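Local coordinates for chloride intracellular channel exc-4 (Caenorhabditis elegans, PDB 2YV9), which may insert into membranes to form chloride channels and is required to keep the lumen of the worm's excretory canal from swelling into cysts as it grows, at residues Y127-F130 / K131-L134; Y161-V164 / C165-L168. One frame throughout, in Å; residues are numbered along the deposited sequence.

Interaction 1 of 2, residues Y127-F130 / K131-L134; sequences YRNF and KLFL
The side chain of K131 is drawn across the ring of Y127, one helical turn earlier, and its methylene groups rather than its ammonium do the touching. CG of K131 stands over one face of the ring, offset toward the rim, 4.2 Å from the centroid and 22° off the normal, in a CH-pi contact. Beyond it, CD approaches CE2 of Y127 to 3.7 Å and CE comes equally near to CD2, so the lysine chain passes over this face, the two side chains crossing at about a right angle. A bend at chi3 of K131 (-72°) keeps CE beside the tyrosine. The ring meets it because CG of Y127 lies opposite the backbone N (chi1 -161°). With an alanine here in place of K131, the CG, CD and CE methylenes would be gone, and this face of the Y127 ring would probably lose its aliphatic cover, leaving its hold to Y248 and R198.

Beneath the side chains runs the regular i to i+4 bonding of an alpha helix, part of helix 117-140 in the all-helical C-terminal domain of the GST fold. K131 N donates to Y127 O at 2.9 Å, and L134 N to F130 O at 2.8 Å. On another flank L132 lies over the backbone, its CG 3.3 Å from R128 O. The polar ends have partners beyond this turn: Y127 OH bonds Y248 OH, its ring has a cation-pi partner in R198, and R128 forms salt bridges to E124 and to E88 of the second subunit. F130 packs on I202 and I205 of helix 190-210.

Interaction 2 of 2, residues Y161-V164 / C165-L168; sequences YNRV and CEQL
N162 O accepts the shortest of the four backbone bonds here, from E166 N at 2.8 Å, with an N-H...O angle of 157°. Its neighbour Y161 O takes C165 N at 3.0 Å, and on that same turn the side chains of Y161 and C165 meet through a sulfur-aromatic contact. The thiol sulfur sits over one face of the tyrosine ring, 3.8 Å from the centroid and 25° off the normal. It is displaced toward the phenol end, where CZ of Y161 lies 3.5 Å from SG and the hydroxyl oxygen OH is scarcely farther from it. Two torsions bring this about: CG of Y161 is trans to the backbone N (chi1 164°), while SG of C165 is turned opposite its own carbonyl carbon and back along the helix toward the tyrosine. F212 also meets this ring edge-to-face.

On a different flank two aliphatic side chains meet. V164 and L168 lie side by side and point the same way, with CG1 of the valine 3.8 Å from CD1 of the leucine; L168 N closes the turn beneath them on V164 O. Outward, R163 and E166 carry opposite charges whose charged atoms do not touch, while N162 OD1 accepts a bond from K158. V164 packs on N129 and L168 on L126, both of helix 117-140, whereas P215 lies against C165 and L168. Such a division into packed and outward flanks is that of an amphipathic helix, here helix 155-178 within the helical C-terminal domain of the GST fold.

Overall arrangement
From the N terminus the chain first builds the thioredoxin-like domain with its four-stranded sheet, then enters the helical domain through helix 117-140, where interaction 1 covers about two turns. A connecting segment follows, and helix 155-178 carries interaction 2. Each contact is local and closes no long loop; the two come in series, neither nested nor crossed. They nevertheless meet in space, with centres 9 Å apart: V164 CG2 sits 3.3 Å from F130 N, N129 packs on R163, and F133 lies against Y161. The two successive helices are thereby joined, while interaction 1 also reaches helix 190-210 and the second subunit.

Interaction 1 of 2, residues Y127-F130 / K131-L134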
# COMPACT_ATOMS: atom_id res chain seq x y z
N TYR A 127 -16.08 2.15 -8.70
CA TYR A 127 -15.03 3.21 -8.70
C TYR A 127 -14.25 3.22 -10.01
O TYR A 127 -13.85 4.27 -10.48
CB TYR A 127 -14.10 3.10 -7.51
CG TYR A 127 -13.34 4.34 -7.22
CD1 TYR A 127 -13.97 5.50 -6.86
CD2 TYR A 127 -11.98 4.31 -7.26
CE1 TYR A 127 -13.22 6.65 -6.61
CE2 TYR A 127 -11.22 5.42 -7.01
CZ TYR A 127 -11.83 6.58 -6.68
OH TYR A 127 -10.97 7.65 -6.46
N ARG A 128 -14.07 2.04 -10.60
CA ARG A 128 -13.45 1.94 -11.94
C ARG A 128 -14.25 2.75 -12.98
O ARG A 128 -13.69 3.54 -13.79
CB ARG A 128 -13.40 0.49 -12.31
CG ARG A 128 -13.07 0.13 -13.76
CD ARG A 128 -13.11 -1.38 -13.79
NE ARG A 128 -13.92 -1.90 -14.85
CZ ARG A 128 -14.59 -3.05 -14.82
NH1 ARG A 128 -14.60 -3.89 -13.75
NH2 ARG A 128 -15.26 -3.39 -15.92
N ASN A 129 -15.56 2.58 -12.99
CA ASN A 129 -16.33 3.34 -13.97
C ASN A 129 -16.36 4.86 -13.68
O ASN A 129 -16.39 5.68 -14.59
CB ASN A 129 -17.73 2.78 -14.13
CG ASN A 129 -17.73 1.52 -14.96
OD1 ASN A 129 -18.12 0.47 -14.51
ND2 ASN A 129 -17.31 1.64 -16.20
N PHE A 130 -16.38 5.21 -12.40
CA PHE A 130 -16.28 6.62 -11.99
C PHE A 130 -14.99 7.22 -12.55
O PHE A 130 -15.01 8.28 -13.14
CB PHE A 130 -16.30 6.75 -10.47
CG PHE A 130 -15.97 8.14 -9.95
CD1 PHE A 130 -16.81 9.22 -10.16
CD2 PHE A 130 -14.82 8.32 -9.22
CE1 PHE A 130 -16.48 10.48 -9.63
CE2 PHE A 130 -14.49 9.58 -8.70
CZ PHE A 130 -15.33 10.63 -8.91
N LYS A 131 -13.86 6.53 -12.33
CA LYS A 131 -12.55 7.07 -12.79
C LYS A 131 -12.55 7.25 -14.31
O LYS A 131 -12.03 8.27 -14.86
CB LYS A 131 -11.45 6.12 -12.35
CG LYS A 131 -11.17 6.23 -10.82
CD LYS A 131 -9.95 5.40 -10.44
CE LYS A 131 -10.23 3.91 -10.50
NZ LYS A 131 -9.01 3.09 -10.09
N LEU A 132 -13.09 6.25 -15.03
CA LEU A 132 -13.20 6.38 -16.50
C LEU A 132 -14.00 7.62 -16.90
O LEU A 132 -13.59 8.38 -17.82
CB LEU A 132 -13.81 5.16 -17.15
CG LEU A 132 -12.89 3.93 -17.00
CD1 LEU A 132 -13.64 2.62 -17.37
CD2 LEU A 132 -11.63 4.08 -17.85
N PHE A 133 -15.13 7.86 -16.25
CA PHE A 133 -16.00 8.97 -16.60
C PHE A 133 -15.31 10.30 -16.24
O PHE A 133 -15.31 11.29 -17.01
CB PHE A 133 -17.34 8.90 -15.87
CG PHE A 133 -18.27 10.02 -16.23
CD1 PHE A 133 -18.51 10.35 -17.55
CD2 PHE A 133 -18.90 10.79 -15.24
CE1 PHE A 133 -19.35 11.41 -17.88
CE2 PHE A 133 -19.71 11.84 -15.56
CZ PHE A 133 -19.95 12.17 -16.87
N LEU A 134 -14.67 10.32 -15.07
CA LEU A 134 -13.93 11.51 -14.64
C LEU A 134 -12.92 11.88 -15.70
O LEU A 134 -12.85 13.03 -16.15
CB LEU A 134 -13.32 11.29 -13.27
CG LEU A 134 -12.33 12.34 -12.79
CD1 LEU A 134 -13.00 13.68 -12.53
CD2 LEU A 134 -11.63 11.74 -11.56

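Interaction 2 of 2, residues Y161-V164 / C165-L168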
# COMPACT_ATOMS: atom_id res chain seq x y z
N TYR A 161 -20.65 7.27 -17.68
CA TYR A 161 -21.60 7.81 -16.71
C TYR A 161 -22.74 6.82 -16.51
O TYR A 161 -23.19 6.62 -15.42
CB TYR A 161 -22.17 9.15 -17.17
CG TYR A 161 -23.44 9.58 -16.43
CD1 TYR A 161 -23.37 10.11 -15.17
CD2 TYR A 161 -24.69 9.39 -17.00
CE1 TYR A 161 -24.52 10.53 -14.48
CE2 TYR A 161 -25.82 9.78 -16.36
CZ TYR A 161 -25.76 10.33 -15.09
OH TYR A 161 -27.00 10.66 -14.51
N ASN A 162 -23.25 6.31 -17.61
CA ASN A 162 -24.36 5.34 -17.51
C ASN A 162 -23.94 4.10 -16.73
O ASN A 162 -24.74 3.59 -15.90
CB ASN A 162 -24.90 4.95 -18.91
CG ASN A 162 -25.47 6.13 -19.67
OD1 ASN A 162 -25.73 7.18 -19.07
ND2 ASN A 162 -25.66 5.98 -20.99
N ARG A 163 -22.69 3.64 -16.93
CA ARG A 163 -22.13 2.51 -16.20
C ARG A 163 -21.95 2.80 -14.74
O ARG A 163 -22.19 1.93 -13.89
CB ARG A 163 -20.83 1.99 -16.80
CG ARG A 163 -21.02 1.42 -18.17
CD ARG A 163 -19.98 0.34 -18.48
NE ARG A 163 -20.35 -0.39 -19.68
CZ ARG A 163 -19.61 -1.32 -20.26
NH1 ARG A 163 -18.43 -1.70 -19.75
NH2 ARG A 163 -20.08 -1.92 -21.34
N VAL A 164 -21.55 4.03 -14.42
CA VAL A 164 -21.59 4.47 -13.02
C VAL A 164 -22.99 4.32 -12.44
O VAL A 164 -23.17 3.74 -11.39
CB VAL A 164 -21.04 5.94 -12.82
CG1 VAL A 164 -21.27 6.47 -11.41
CG2 VAL A 164 -19.51 5.96 -13.18
N CYS A 165 -23.99 4.86 -13.12
CA CYS A 165 -25.36 4.79 -12.62
C CYS A 165 -25.84 3.33 -12.48
O CYS A 165 -26.48 2.97 -11.50
CB CYS A 165 -26.27 5.55 -13.54
SG CYS A 165 -26.00 7.33 -13.40
N GLU A 166 -25.45 2.50 -13.46
CA GLU A 166 -25.75 1.04 -13.38
C GLU A 166 -25.19 0.41 -12.10
O GLU A 166 -25.86 -0.38 -11.43
CB GLU A 166 -25.14 0.34 -14.60
CG GLU A 166 -25.62 -1.09 -14.73
CD GLU A 166 -25.00 -1.83 -15.91
OE1 GLU A 166 -24.31 -1.21 -16.75
OE2 GLU A 166 -25.21 -3.07 -15.96
N GLN A 167 -23.95 0.72 -11.76
CA GLN A 167 -23.30 0.11 -10.55
C GLN A 167 -23.91 0.64 -9.24
O GLN A 167 -24.16 -0.10 -8.25
CB GLN A 167 -21.80 0.32 -10.57
CG GLN A 167 -21.13 -0.27 -11.78
CD GLN A 167 -21.28 -1.81 -11.80
OE1 GLN A 167 -21.19 -2.49 -10.76
NE2 GLN A 167 -21.57 -2.34 -12.98
N LEU A 168 -24.18 1.94 -9.24
CA LEU A 168 -24.92 2.56 -8.13
C LEU A 168 -26.28 1.88 -7.97
O LEU A 168 -26.73 1.61 -6.84
CB LEU A 168 -25.11 4.06 -8.39
CG LEU A 168 -23.85 4.88 -8.21
CD1 LEU A 168 -24.07 6.33 -8.79
CD2 LEU A 168 -23.35 4.95 -6.78